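Local coordinates for GARP domain-containing protein (Trypanosoma brucei brucei TREU927, PDB 6XZ6) that binds the complement regulator factor H of its mammalian host, an interaction that increases the transmission of trypanosomes to tsetse flies, at residues A[15-20]-A[136-141]; A[25-30]-A[106-111]; A[98-103]-A[181-186]; A[157-162]-A[169-174]. All blocks are in the same frame, centred on the assembly; numbering follows the deposited sequence.

Contact 1: residues A[15-20]-A[136-141]; sequences ALCEVA and KECATA
Cys17 and Cys138 are joined by a disulfide, and the covalent link is essentially the whole contact between 15-20 and 136-141. The SG of Cys17 lies 2.1 Å from the SG of Cys138, while the two CA atoms remain 6.1 Å apart, the closest pair across the segments. The two half-cystines reach each other in the same way: each SG stands anti to its own backbone N (chi1 -167° at Cys17, -153° at Cys138), and each therefore lies beside its own carbonyl carbon. About the S-S bond the two CB atoms are twisted by 115°, a right-handed disulfide. The Cys17 CB is 3.2 Å from the Cys138 SG, and the Cys138 CB is 3.0 Å from the Cys17 SG. Cys138 is the more buried partner. No hydrogen bond crosses between the segments.

The bridge ties the long helix 4-61 to the chain just beyond the short helix 129-137. Arg24, on the same long helix as Cys17, donates from NH1 to the carbonyl oxygens of Cys138 and Ala141, holding the departing loop at further points. On other sides of 15-20, Leu16 and Val19 pack on Phe115 of helix 67-125, and Glu18 makes a salt bridge with Arg153 of helix 148-161.

Contact 2: residues A[25-30]-A[106-111]; sequences KLPLLT and SFESEY
Leu26 and Pro27 meet Phe107 and Glu108 in a small, partly buried side-chain packing contact, where helix 4-61 runs beside helix 67-125 in the body of the helical bundle. Two separate pairs carry it. In the first, the CD1 methyl of Leu26 comes to the edge of the Phe107 ring, in the ring plane, 3.8 Å from CD2 and almost as near to CE2. The methyl thus abuts the side of the ring and does not lie over a face. Phe107 also packs on Leu23 and on Ala177 of helix 165-208, which places its ring where three helices converge.

In the second pair, the CG corner of the Pro27 ring rests on Glu108, 3.6 Å from its CD and 3.7 Å from its CG. The proline ring and the glutamate chain lie roughly at right angles. A bend at chi2 (-84°) turns the carboxylate across the proline ring, with the CG of Pro27 at similar distances from OE1 (4.0 Å) and OE2 (3.8 Å) of Glu108. Pro27 has no backbone N-H to give, and helix 4-61 is kinked here: the nitrogens of Pro27 and Leu28 lack bonds to the preceding turn. On the same helix as Glu108, Ser109 makes a weak hydrogen bond to Lys34 of the bound factor H chain.

With no hydrogen bond or salt bridge across it, the contact relies on shape and apolar surface, and even the carboxylate of Glu108 contributes by van der Waals contact with a proline ring.

Contact 3: residues A[98-103]-A[181-186]; sequences KRFARA and LEELQK
Phe100 packs face-on against Glu183, and this CH-pi contact is the main aromatic element between 98-103 and 181-186. The CB of Glu183 sits over the middle of the Phe100 ring, 3.7 Å from its centroid and only 12° off the ring normal. From there the glutamate chain runs out extended across the ring, bringing OE2 to 3.3 Å from the CE1 of Phe100, with the carboxylate plane turned 37° from that of the ring.

Aliphatic packing lies beside it. The CB of Phe100 meets the CB of Leu184 at 3.9 Å. Leu184 has its CG anti to the backbone N, which carries CD1 across to the opposing helix, 4.1 Å from the CB of Ala101. Leu184 also touches Val97 and Leu104 of the same opposing helix.

The polar component is mediated by water. Arg99 lays one face of its guanidinium against the CZ of Phe100, and its NH2 donates to a water 2.9 Å away, in the guanidinium plane. That water in turn gives a weak bond to the OE1 of Glu183; the two charged groups do not touch directly.

The segment axes approach to 8.9 Å and run antiparallel at 155°. Helix 4-61 lines the same core through Thr30 on Ala101 and Leu29 on Leu181, completing the elongated three-helix bundle that forms the body of this receptor.

Contact 4: residues A[157-162]-A[169-174]; sequences NLRGLY and EYLQEA
Tyr170 and Leu171 are the residues through which 169-174 meets 157-162, and consecutive positions on the helix engage consecutive partners. Just ahead of them, the OE2 of Glu169 forms a salt bridge with Lys33 of the bound factor H chain, whose Glu18 packs on Tyr162 past the end of the other helix. Tyr170 presents the CD2 corner of its ring to Leu158, whose CD2 methyl approaches obliquely at 3.9 Å, the two side chains lying about perpendicular. Leu171 reaches Arg159 with CD2, which is 3.7 Å from CG and 4.0 Å from both CD and NE of the arginine. The contact is made mainly along the aliphatic stem and reaches the start of the guanidinium group. A bend in that stem at chi2 (-89°) leads it past the leucine methyl, and the charged end is held by a salt bridge from NE to Glu168, just before the segment. Ala174 closes the segment, its CB 3.9 Å above one face of the Tyr170 ring, displaced toward the rim.

The two segments flank the turn between helix 148-161 and helix 165-208, an antiparallel pair. On the side facing helices 67-125 and 4-61, Tyr170 makes edge-to-face ring contacts with Tyr111 and Phe115 and touches Val19, while Leu158 packs on the same Phe115 and Tyr162 on Leu16.

Overall arrangement
The four contacts line one end and the middle of an elongated helical bundle. Contact 3 lies nearest the centre of the chain, about 6 Å from it; contacts 1 and 4, each about 24 Å out, touch on the same side. Contact 2 lies between, its centre 11 Å from that of contact 3 and 17 Å from that of contact 4. Contacts 1 and 2 share helix 4-61, contacts 2 and 3 helix 67-125, and contacts 3 and 4 helix 165-208. Along the chain, contact 2 nests inside contact 1 and contact 4 inside contact 3, while contact 3 alternates with contacts 1 and 2. Factor H reaches contacts 2 and 4, consistent with bundle packing shaping the ligand-binding surface.

Contact 1: residues A[15-20]-A[136-141]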
loop_
_atom_site.group_PDB
_atom_site.type_symbol
_atom_site.label_atom_id
_atom_site.label_comp_id
_atom_site.label_asym_id
_atom_site.label_seq_id
_atom_site.Cartn_x
_atom_site.Cartn_y
_atom_site.Cartn_z
ATOM N N ALA A 15 16.513 4.584 -8.817
ATOM C CA ALA A 15 15.571 5.181 -7.856
ATOM C C ALA A 15 14.134 5.090 -8.336
ATOM O O ALA A 15 13.268 4.781 -7.534
ATOM C CB ALA A 15 15.936 6.614 -7.592
ATOM N N LEU A 16 13.876 5.317 -9.637
ATOM C CA LEU A 16 12.560 5.170 -10.291
ATOM C C LEU A 16 12.097 3.713 -10.232
ATOM O O LEU A 16 10.946 3.435 -9.945
ATOM C CB LEU A 16 12.630 5.621 -11.777
ATOM C CG LEU A 16 12.811 7.124 -12.087
ATOM C CD1 LEU A 16 12.851 7.345 -13.557
ATOM C CD2 LEU A 16 11.668 7.944 -11.536
ATOM N N CYS A 17 13.013 2.800 -10.483
ATOM C CA CYS A 17 12.849 1.346 -10.485
ATOM C C CYS A 17 12.472 0.815 -9.072
ATOM O O CYS A 17 11.545 0.023 -8.952
ATOM C CB CYS A 17 14.132 0.706 -11.026
ATOM S SG CYS A 17 14.011 -1.047 -11.454
ATOM N N GLU A 18 13.145 1.302 -8.015
ATOM C CA GLU A 18 12.899 0.951 -6.617
ATOM C C GLU A 18 11.505 1.394 -6.212
ATOM O O GLU A 18 10.764 0.597 -5.667
ATOM C CB GLU A 18 13.988 1.583 -5.714
ATOM C CG GLU A 18 13.990 1.159 -4.253
ATOM C CD GLU A 18 15.019 1.780 -3.316
ATOM O OE1 GLU A 18 15.663 2.798 -3.676
ATOM O OE2 GLU A 18 15.164 1.240 -2.194
ATOM N N VAL A 19 11.131 2.654 -6.507
ATOM C CA VAL A 19 9.812 3.215 -6.216
ATOM C C VAL A 19 8.703 2.492 -6.980
ATOM O O VAL A 19 7.679 2.173 -6.375
ATOM C CB VAL A 19 9.746 4.748 -6.426
ATOM C CG1 VAL A 19 8.323 5.220 -6.393
ATOM C CG2 VAL A 19 10.559 5.504 -5.387
ATOM N N ALA A 20 8.879 2.251 -8.296
ATOM C CA ALA A 20 7.872 1.573 -9.144
ATOM C C ALA A 20 7.519 0.173 -8.648
ATOM O O ALA A 20 6.343 -0.204 -8.665
ATOM C CB ALA A 20 8.356 1.498 -10.579
ATOM N N LYS A 136 14.299 -1.719 -18.867
ATOM C CA LYS A 136 13.562 -2.764 -19.593
ATOM C C LYS A 136 13.242 -3.950 -18.675
ATOM O O LYS A 136 12.150 -4.514 -18.784
ATOM C CB LYS A 136 14.329 -3.262 -20.822
ATOM C CG LYS A 136 13.851 -2.657 -22.143
ATOM C CD LYS A 136 14.767 -3.058 -23.315
ATOM C CE LYS A 136 15.128 -1.895 -24.222
ATOM N NZ LYS A 136 16.535 -1.989 -24.706
ATOM N N GLU A 137 14.180 -4.310 -17.761
ATOM C CA GLU A 137 14.052 -5.390 -16.781
ATOM C C GLU A 137 13.035 -5.048 -15.695
ATOM O O GLU A 137 12.458 -5.936 -15.073
ATOM C CB GLU A 137 15.406 -5.638 -16.111
ATOM C CG GLU A 137 16.318 -6.626 -16.822
ATOM C CD GLU A 137 17.789 -6.537 -16.433
ATOM O OE1 GLU A 137 18.105 -6.141 -15.286
ATOM O OE2 GLU A 137 18.637 -6.871 -17.291
ATOM N N CYS A 138 12.835 -3.764 -15.465
ATOM C CA CYS A 138 11.958 -3.176 -14.456
ATOM C C CYS A 138 10.547 -2.901 -14.977
ATOM O O CYS A 138 9.757 -2.264 -14.285
ATOM C CB CYS A 138 12.610 -1.899 -13.950
ATOM S SG CYS A 138 12.143 -1.439 -12.272
ATOM N N ALA A 139 10.232 -3.346 -16.198
ATOM C CA ALA A 139 8.931 -3.111 -16.817
ATOM C C ALA A 139 7.802 -3.687 -15.993
ATOM O O ALA A 139 6.867 -2.964 -15.673
ATOM C CB ALA A 139 8.903 -3.684 -18.220
ATOM N N THR A 140 7.914 -4.949 -15.581
ATOM C CA THR A 140 6.848 -5.605 -14.814
ATOM C C THR A 140 7.268 -6.042 -13.385
ATOM O O THR A 140 6.417 -6.556 -12.652
ATOM C CB THR A 140 6.259 -6.761 -15.620
ATOM O OG1 THR A 140 7.328 -7.546 -16.167
ATOM C CG2 THR A 140 5.353 -6.267 -16.729
ATOM N N ALA A 141 8.542 -5.802 -12.987
ATOM C CA ALA A 141 9.078 -6.146 -11.669
ATOM C C ALA A 141 8.241 -5.566 -10.520
ATOM O O ALA A 141 7.762 -4.426 -10.592
ATOM C CB ALA A 141 10.524 -5.689 -11.550
#

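Contact 2: residues A[25-30]-A[106-111]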
loop_
_atom_site.group_PDB
_atom_site.type_symbol
_atom_site.label_atom_id
_atom_site.label_comp_id
_atom_site.label_asym_id
_atom_site.label_seq_id
_atom_site.Cartn_x
_atom_site.Cartn_y
_atom_site.Cartn_z
ATOM N N LYS A 25 3.600 -3.573 -5.665
ATOM C CA LYS A 25 3.426 -4.482 -4.529
ATOM C C LYS A 25 2.345 -4.031 -3.584
ATOM O O LYS A 25 1.609 -4.891 -3.119
ATOM C CB LYS A 25 4.750 -4.725 -3.769
ATOM C CG LYS A 25 4.716 -5.775 -2.642
ATOM C CD LYS A 25 4.241 -7.152 -3.127
ATOM C CE LYS A 25 4.489 -8.249 -2.143
ATOM N NZ LYS A 25 3.600 -9.411 -2.405
ATOM N N LEU A 26 2.235 -2.717 -3.281
ATOM C CA LEU A 26 1.204 -2.178 -2.365
ATOM C C LEU A 26 -0.228 -2.722 -2.589
ATOM O O LEU A 26 -0.824 -3.097 -1.585
ATOM C CB LEU A 26 1.148 -0.637 -2.314
ATOM C CG LEU A 26 2.152 0.090 -1.424
ATOM C CD1 LEU A 26 1.891 1.599 -1.443
ATOM C CD2 LEU A 26 2.117 -0.418 -0.004
ATOM N N PRO A 27 -0.831 -2.777 -3.809
ATOM C CA PRO A 27 -2.219 -3.275 -3.914
ATOM C C PRO A 27 -2.379 -4.773 -3.615
ATOM O O PRO A 27 -3.468 -5.229 -3.221
ATOM C CB PRO A 27 -2.595 -2.978 -5.367
ATOM C CG PRO A 27 -1.582 -2.132 -5.897
ATOM C CD PRO A 27 -0.336 -2.360 -5.129
ATOM N N LEU A 28 -1.299 -5.541 -3.826
ATOM C CA LEU A 28 -1.256 -6.979 -3.581
ATOM C C LEU A 28 -1.184 -7.217 -2.064
ATOM O O LEU A 28 -1.884 -8.058 -1.529
ATOM C CB LEU A 28 -0.052 -7.604 -4.304
ATOM C CG LEU A 28 0.289 -7.120 -5.730
ATOM C CD1 LEU A 28 1.618 -7.715 -6.192
ATOM C CD2 LEU A 28 -0.799 -7.465 -6.708
ATOM N N LEU A 29 -0.388 -6.425 -1.375
ATOM C CA LEU A 29 -0.204 -6.400 0.071
ATOM C C LEU A 29 -1.515 -5.980 0.780
ATOM O O LEU A 29 -1.947 -6.691 1.675
ATOM C CB LEU A 29 0.907 -5.384 0.338
ATOM C CG LEU A 29 1.524 -5.310 1.693
ATOM C CD1 LEU A 29 2.979 -4.885 1.570
ATOM C CD2 LEU A 29 0.769 -4.318 2.563
ATOM N N THR A 30 -2.159 -4.862 0.372
ATOM C CA THR A 30 -3.414 -4.390 0.976
ATOM C C THR A 30 -4.506 -5.433 0.856
ATOM O O THR A 30 -5.304 -5.542 1.767
ATOM C CB THR A 30 -3.900 -3.041 0.401
ATOM O OG1 THR A 30 -4.205 -3.190 -0.987
ATOM C CG2 THR A 30 -2.927 -1.901 0.622
ATOM N N SER A 106 -5.320 4.559 -3.309
ATOM C CA SER A 106 -5.426 5.869 -3.959
ATOM C C SER A 106 -4.027 6.417 -4.240
ATOM O O SER A 106 -3.809 7.039 -5.281
ATOM C CB SER A 106 -6.181 6.839 -3.064
ATOM O OG SER A 106 -7.526 6.415 -2.982
ATOM N N PHE A 107 -3.086 6.159 -3.312
ATOM C CA PHE A 107 -1.700 6.576 -3.403
ATOM C C PHE A 107 -0.999 5.860 -4.559
ATOM O O PHE A 107 -0.367 6.510 -5.395
ATOM C CB PHE A 107 -0.992 6.330 -2.062
ATOM C CG PHE A 107 0.506 6.425 -2.092
ATOM C CD1 PHE A 107 1.135 7.632 -2.378
ATOM C CD2 PHE A 107 1.295 5.308 -1.838
ATOM C CE1 PHE A 107 2.528 7.718 -2.408
ATOM C CE2 PHE A 107 2.685 5.400 -1.853
ATOM C CZ PHE A 107 3.290 6.597 -2.155
ATOM N N GLU A 108 -1.144 4.526 -4.623
ATOM C CA GLU A 108 -0.548 3.704 -5.668
ATOM C C GLU A 108 -1.119 4.144 -7.017
ATOM O O GLU A 108 -0.377 4.290 -7.985
ATOM C CB GLU A 108 -0.812 2.222 -5.372
ATOM C CG GLU A 108 -0.348 1.266 -6.460
ATOM C CD GLU A 108 -1.245 0.985 -7.662
ATOM O OE1 GLU A 108 -2.446 1.358 -7.618
ATOM O OE2 GLU A 108 -0.741 0.383 -8.646
ATOM N N SER A 109 -2.426 4.362 -7.075
ATOM C CA SER A 109 -3.122 4.794 -8.282
ATOM C C SER A 109 -2.589 6.127 -8.809
ATOM O O SER A 109 -2.416 6.279 -10.009
ATOM C CB SER A 109 -4.624 4.858 -8.037
ATOM O OG SER A 109 -5.222 5.718 -8.987
ATOM N N GLU A 110 -2.288 7.059 -7.913
ATOM C CA GLU A 110 -1.777 8.395 -8.230
ATOM C C GLU A 110 -0.415 8.380 -8.903
ATOM O O GLU A 110 -0.155 9.249 -9.748
ATOM C CB GLU A 110 -1.674 9.231 -6.942
ATOM C CG GLU A 110 -1.749 10.736 -7.159
ATOM C CD GLU A 110 -1.371 11.592 -5.962
ATOM O OE1 GLU A 110 -1.367 11.075 -4.820
ATOM O OE2 GLU A 110 -1.043 12.783 -6.169
ATOM N N TYR A 111 0.465 7.422 -8.511
ATOM C CA TYR A 111 1.851 7.387 -8.983
ATOM C C TYR A 111 2.310 6.202 -9.825
ATOM O O TYR A 111 3.308 6.370 -10.517
ATOM C CB TYR A 111 2.798 7.509 -7.779
ATOM C CG TYR A 111 2.717 8.850 -7.093
ATOM C CD1 TYR A 111 3.345 9.970 -7.633
ATOM C CD2 TYR A 111 1.997 9.011 -5.917
ATOM C CE1 TYR A 111 3.275 11.213 -7.009
ATOM C CE2 TYR A 111 1.880 10.259 -5.310
ATOM C CZ TYR A 111 2.522 11.358 -5.863
ATOM O OH TYR A 111 2.461 12.590 -5.267
#

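Contact 3: residues A[98-103]-A[181-186]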
loop_
_atom_site.group_PDB
_atom_site.type_symbol
_atom_site.label_atom_id
_atom_site.label_comp_id
_atom_site.label_asym_id
_atom_site.label_seq_id
_atom_site.Cartn_x
_atom_site.Cartn_y
_atom_site.Cartn_z
ATOM N N LYS A 98 -9.907 -1.873 5.905
ATOM C CA LYS A 98 -10.502 -1.438 4.624
ATOM C C LYS A 98 -10.225 0.082 4.341
ATOM O O LYS A 98 -9.980 0.452 3.203
ATOM C CB LYS A 98 -12.007 -1.732 4.588
ATOM C CG LYS A 98 -12.322 -3.137 4.150
ATOM C CD LYS A 98 -13.420 -3.805 4.994
ATOM C CE LYS A 98 -13.354 -5.327 4.924
ATOM N NZ LYS A 98 -12.089 -5.884 5.502
ATOM N N ARG A 99 -10.215 0.913 5.378
ATOM C CA ARG A 99 -9.975 2.340 5.298
ATOM C C ARG A 99 -8.519 2.698 4.941
ATOM O O ARG A 99 -8.316 3.580 4.109
ATOM C CB ARG A 99 -10.402 2.970 6.617
ATOM C CG ARG A 99 -10.234 4.449 6.664
ATOM C CD ARG A 99 -10.344 4.879 8.092
ATOM N NE ARG A 99 -9.327 5.879 8.383
ATOM C CZ ARG A 99 -8.798 6.074 9.579
ATOM N NH1 ARG A 99 -9.200 5.351 10.613
ATOM N NH2 ARG A 99 -7.870 7.001 9.756
ATOM N N PHE A 100 -7.522 2.056 5.573
ATOM C CA PHE A 100 -6.111 2.291 5.283
ATOM C C PHE A 100 -5.678 1.700 3.959
ATOM O O PHE A 100 -4.831 2.283 3.292
ATOM C CB PHE A 100 -5.220 1.818 6.430
ATOM C CG PHE A 100 -5.452 2.633 7.683
ATOM C CD1 PHE A 100 -5.251 4.011 7.687
ATOM C CD2 PHE A 100 -5.905 2.025 8.853
ATOM C CE1 PHE A 100 -5.502 4.764 8.829
ATOM C CE2 PHE A 100 -6.147 2.780 10.003
ATOM C CZ PHE A 100 -5.931 4.143 9.985
ATOM N N ALA A 101 -6.274 0.550 3.575
ATOM C CA ALA A 101 -6.093 -0.146 2.301
ATOM C C ALA A 101 -6.599 0.775 1.186
ATOM O O ALA A 101 -5.897 0.966 0.207
ATOM C CB ALA A 101 -6.869 -1.447 2.303
ATOM N N ARG A 102 -7.752 1.431 1.379
ATOM C CA ARG A 102 -8.313 2.382 0.420
ATOM C C ARG A 102 -7.378 3.568 0.192
ATOM O O ARG A 102 -7.201 3.998 -0.945
ATOM C CB ARG A 102 -9.681 2.879 0.892
ATOM C CG ARG A 102 -10.516 3.477 -0.234
ATOM C CD ARG A 102 -11.935 3.817 0.133
ATOM N NE ARG A 102 -12.066 4.670 1.311
ATOM C CZ ARG A 102 -12.490 4.243 2.493
ATOM N NH1 ARG A 102 -12.781 2.956 2.681
ATOM N NH2 ARG A 102 -12.628 5.098 3.501
ATOM N N ALA A 103 -6.804 4.102 1.274
ATOM C CA ALA A 103 -5.894 5.243 1.278
ATOM C C ALA A 103 -4.639 4.916 0.483
ATOM O O ALA A 103 -4.198 5.711 -0.345
ATOM C CB ALA A 103 -5.529 5.575 2.713
ATOM N N LEU A 181 0.376 2.706 6.062
ATOM C CA LEU A 181 0.827 1.323 5.969
ATOM C C LEU A 181 1.128 0.765 7.358
ATOM O O LEU A 181 0.804 -0.382 7.608
ATOM C CB LEU A 181 2.039 1.215 5.014
ATOM C CG LEU A 181 2.626 -0.174 4.716
ATOM C CD1 LEU A 181 1.567 -1.153 4.190
ATOM C CD2 LEU A 181 3.736 -0.063 3.719
ATOM N N GLU A 182 1.655 1.592 8.278
ATOM C CA GLU A 182 1.951 1.238 9.671
ATOM C C GLU A 182 0.652 0.996 10.443
ATOM O O GLU A 182 0.566 0.040 11.205
ATOM C CB GLU A 182 2.741 2.371 10.329
ATOM C CG GLU A 182 3.572 1.953 11.536
ATOM C CD GLU A 182 4.336 3.077 12.225
ATOM O OE1 GLU A 182 4.634 4.110 11.576
ATOM O OE2 GLU A 182 4.645 2.913 13.428
ATOM N N GLU A 183 -0.356 1.849 10.225
ATOM C CA GLU A 183 -1.687 1.744 10.807
ATOM C C GLU A 183 -2.462 0.586 10.197
ATOM O O GLU A 183 -3.333 0.055 10.874
ATOM C CB GLU A 183 -2.476 3.045 10.608
ATOM C CG GLU A 183 -2.024 4.203 11.480
ATOM C CD GLU A 183 -2.685 5.524 11.147
ATOM O OE1 GLU A 183 -3.236 6.162 12.077
ATOM O OE2 GLU A 183 -2.654 5.931 9.963
ATOM N N LEU A 184 -2.180 0.196 8.924
ATOM C CA LEU A 184 -2.851 -0.949 8.267
ATOM C C LEU A 184 -2.405 -2.234 8.967
ATOM O O LEU A 184 -3.202 -3.154 9.138
ATOM C CB LEU A 184 -2.541 -1.034 6.739
ATOM C CG LEU A 184 -3.130 -2.247 5.947
ATOM C CD1 LEU A 184 -4.556 -2.013 5.584
ATOM C CD2 LEU A 184 -2.375 -2.496 4.662
ATOM N N GLN A 185 -1.141 -2.271 9.402
ATOM C CA GLN A 185 -0.574 -3.424 10.099
ATOM C C GLN A 185 -1.018 -3.490 11.565
ATOM O O GLN A 185 -1.291 -4.586 12.056
ATOM C CB GLN A 185 0.949 -3.476 9.919
ATOM C CG GLN A 185 1.342 -3.372 8.423
ATOM C CD GLN A 185 2.824 -3.315 8.180
ATOM O OE1 GLN A 185 3.606 -2.768 8.975
ATOM N NE2 GLN A 185 3.253 -3.848 7.037
ATOM N N LYS A 186 -1.198 -2.329 12.231
ATOM C CA LYS A 186 -1.683 -2.284 13.625
ATOM C C LYS A 186 -3.143 -2.759 13.662
ATOM O O LYS A 186 -3.511 -3.528 14.555
ATOM C CB LYS A 186 -1.580 -0.871 14.232
ATOM C CG LYS A 186 -0.164 -0.363 14.489
ATOM C CD LYS A 186 -0.161 0.870 15.406
ATOM C CE LYS A 186 -0.110 2.202 14.679
ATOM N NZ LYS A 186 1.278 2.580 14.312
HETATM O O HOH W 1 -5.939 8.209 11.605
#

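Contact 4: residues A[157-162]-A[169-174]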
loop_
_atom_site.group_PDB
_atom_site.type_symbol
_atom_site.label_atom_id
_atom_site.label_comp_id
_atom_site.label_asym_id
_atom_site.label_seq_id
_atom_site.Cartn_x
_atom_site.Cartn_y
_atom_site.Cartn_z
ATOM N N ASN A 157 15.439 8.952 -1.304
ATOM C CA ASN A 157 16.459 8.693 -2.299
ATOM C C ASN A 157 16.084 9.358 -3.600
ATOM O O ASN A 157 16.924 10.038 -4.170
ATOM C CB ASN A 157 16.726 7.198 -2.470
ATOM C CG ASN A 157 17.882 6.937 -3.385
ATOM O OD1 ASN A 157 19.032 7.350 -3.124
ATOM N ND2 ASN A 157 17.607 6.266 -4.498
ATOM N N LEU A 158 14.817 9.263 -4.018
ATOM C CA LEU A 158 14.325 9.901 -5.238
ATOM C C LEU A 158 14.394 11.441 -5.156
ATOM O O LEU A 158 14.839 12.092 -6.088
ATOM C CB LEU A 158 12.894 9.439 -5.537
ATOM C CG LEU A 158 12.268 9.982 -6.812
ATOM C CD1 LEU A 158 12.722 9.163 -8.026
ATOM C CD2 LEU A 158 10.750 10.065 -6.675
ATOM N N ARG A 159 13.996 11.988 -4.032
ATOM C CA ARG A 159 13.960 13.396 -3.728
ATOM C C ARG A 159 15.399 14.033 -3.723
ATOM O O ARG A 159 15.549 15.247 -4.024
ATOM C CB ARG A 159 13.165 13.572 -2.406
ATOM C CG ARG A 159 12.989 14.995 -1.901
ATOM C CD ARG A 159 14.139 15.418 -1.002
ATOM N NE ARG A 159 13.804 16.654 -0.318
ATOM C CZ ARG A 159 14.683 17.514 0.171
ATOM N NH1 ARG A 159 15.983 17.285 0.052
ATOM N NH2 ARG A 159 14.271 18.633 0.747
ATOM N N GLY A 160 16.411 13.216 -3.403
ATOM C CA GLY A 160 17.816 13.634 -3.349
ATOM C C GLY A 160 18.480 13.633 -4.709
ATOM O O GLY A 160 19.427 14.377 -4.942
ATOM N N LEU A 161 17.947 12.821 -5.627
ATOM C CA LEU A 161 18.406 12.668 -7.010
ATOM C C LEU A 161 17.690 13.567 -8.009
ATOM O O LEU A 161 18.289 13.915 -9.024
ATOM C CB LEU A 161 18.258 11.185 -7.433
ATOM C CG LEU A 161 19.142 10.195 -6.673
ATOM C CD1 LEU A 161 18.708 8.806 -6.945
ATOM C CD2 LEU A 161 20.610 10.345 -7.019
ATOM N N TYR A 162 16.413 13.907 -7.744
ATOM C CA TYR A 162 15.529 14.723 -8.597
ATOM C C TYR A 162 15.163 16.038 -7.919
ATOM O O TYR A 162 14.459 16.041 -6.911
ATOM C CB TYR A 162 14.238 13.925 -8.909
ATOM C CG TYR A 162 14.410 12.857 -9.972
ATOM C CD1 TYR A 162 14.884 11.584 -9.647
ATOM C CD2 TYR A 162 14.050 13.097 -11.290
ATOM C CE1 TYR A 162 15.010 10.589 -10.622
ATOM C CE2 TYR A 162 14.265 12.150 -12.283
ATOM C CZ TYR A 162 14.710 10.887 -11.945
ATOM O OH TYR A 162 14.832 9.941 -12.930
ATOM N N GLU A 169 6.924 16.309 -3.906
ATOM C CA GLU A 169 5.520 15.994 -3.641
ATOM C C GLU A 169 5.348 14.477 -3.469
ATOM O O GLU A 169 4.594 14.073 -2.600
ATOM C CB GLU A 169 4.610 16.611 -4.697
ATOM C CG GLU A 169 3.137 16.249 -4.612
ATOM C CD GLU A 169 2.506 16.173 -5.991
ATOM O OE1 GLU A 169 2.770 15.192 -6.732
ATOM O OE2 GLU A 169 1.779 17.127 -6.347
ATOM N N TYR A 170 6.119 13.650 -4.181
ATOM C CA TYR A 170 6.084 12.196 -3.957
ATOM C C TYR A 170 6.556 11.864 -2.552
ATOM O O TYR A 170 5.878 11.105 -1.880
ATOM C CB TYR A 170 6.883 11.387 -4.998
ATOM C CG TYR A 170 6.887 9.908 -4.680
ATOM C CD1 TYR A 170 5.748 9.125 -4.887
ATOM C CD2 TYR A 170 7.985 9.309 -4.079
ATOM C CE1 TYR A 170 5.721 7.772 -4.534
ATOM C CE2 TYR A 170 7.962 7.966 -3.701
ATOM C CZ TYR A 170 6.820 7.203 -3.919
ATOM O OH TYR A 170 6.800 5.872 -3.571
ATOM N N LEU A 171 7.662 12.458 -2.083
ATOM C CA LEU A 171 8.139 12.260 -0.705
ATOM C C LEU A 171 7.041 12.620 0.328
ATOM O O LEU A 171 6.777 11.822 1.230
ATOM C CB LEU A 171 9.432 13.071 -0.432
ATOM C CG LEU A 171 9.944 13.130 1.024
ATOM C CD1 LEU A 171 10.359 11.721 1.546
ATOM C CD2 LEU A 171 11.074 14.129 1.173
ATOM N N GLN A 172 6.399 13.791 0.187
ATOM C CA GLN A 172 5.354 14.230 1.099
ATOM C C GLN A 172 4.234 13.193 1.185
ATOM O O GLN A 172 3.870 12.796 2.280
ATOM C CB GLN A 172 4.842 15.616 0.695
ATOM C CG GLN A 172 5.879 16.757 0.843
ATOM C CD GLN A 172 5.437 18.148 0.351
ATOM O OE1 GLN A 172 4.363 18.353 -0.267
ATOM N NE2 GLN A 172 6.280 19.155 0.616
ATOM N N GLU A 173 3.764 12.685 0.037
ATOM C CA GLU A 173 2.718 11.647 -0.094
ATOM C C GLU A 173 3.176 10.291 0.398
ATOM O O GLU A 173 2.361 9.567 0.969
ATOM C CB GLU A 173 2.227 11.511 -1.556
ATOM C CG GLU A 173 1.729 12.800 -2.186
ATOM C CD GLU A 173 0.269 13.155 -2.031
ATOM O OE1 GLU A 173 -0.348 13.523 -3.060
ATOM O OE2 GLU A 173 -0.250 13.104 -0.888
ATOM N N ALA A 174 4.449 9.909 0.135
ATOM C CA ALA A 174 5.007 8.622 0.570
ATOM C C ALA A 174 5.148 8.589 2.076
ATOM O O ALA A 174 5.072 7.511 2.661
ATOM C CB ALA A 174 6.344 8.381 -0.077
#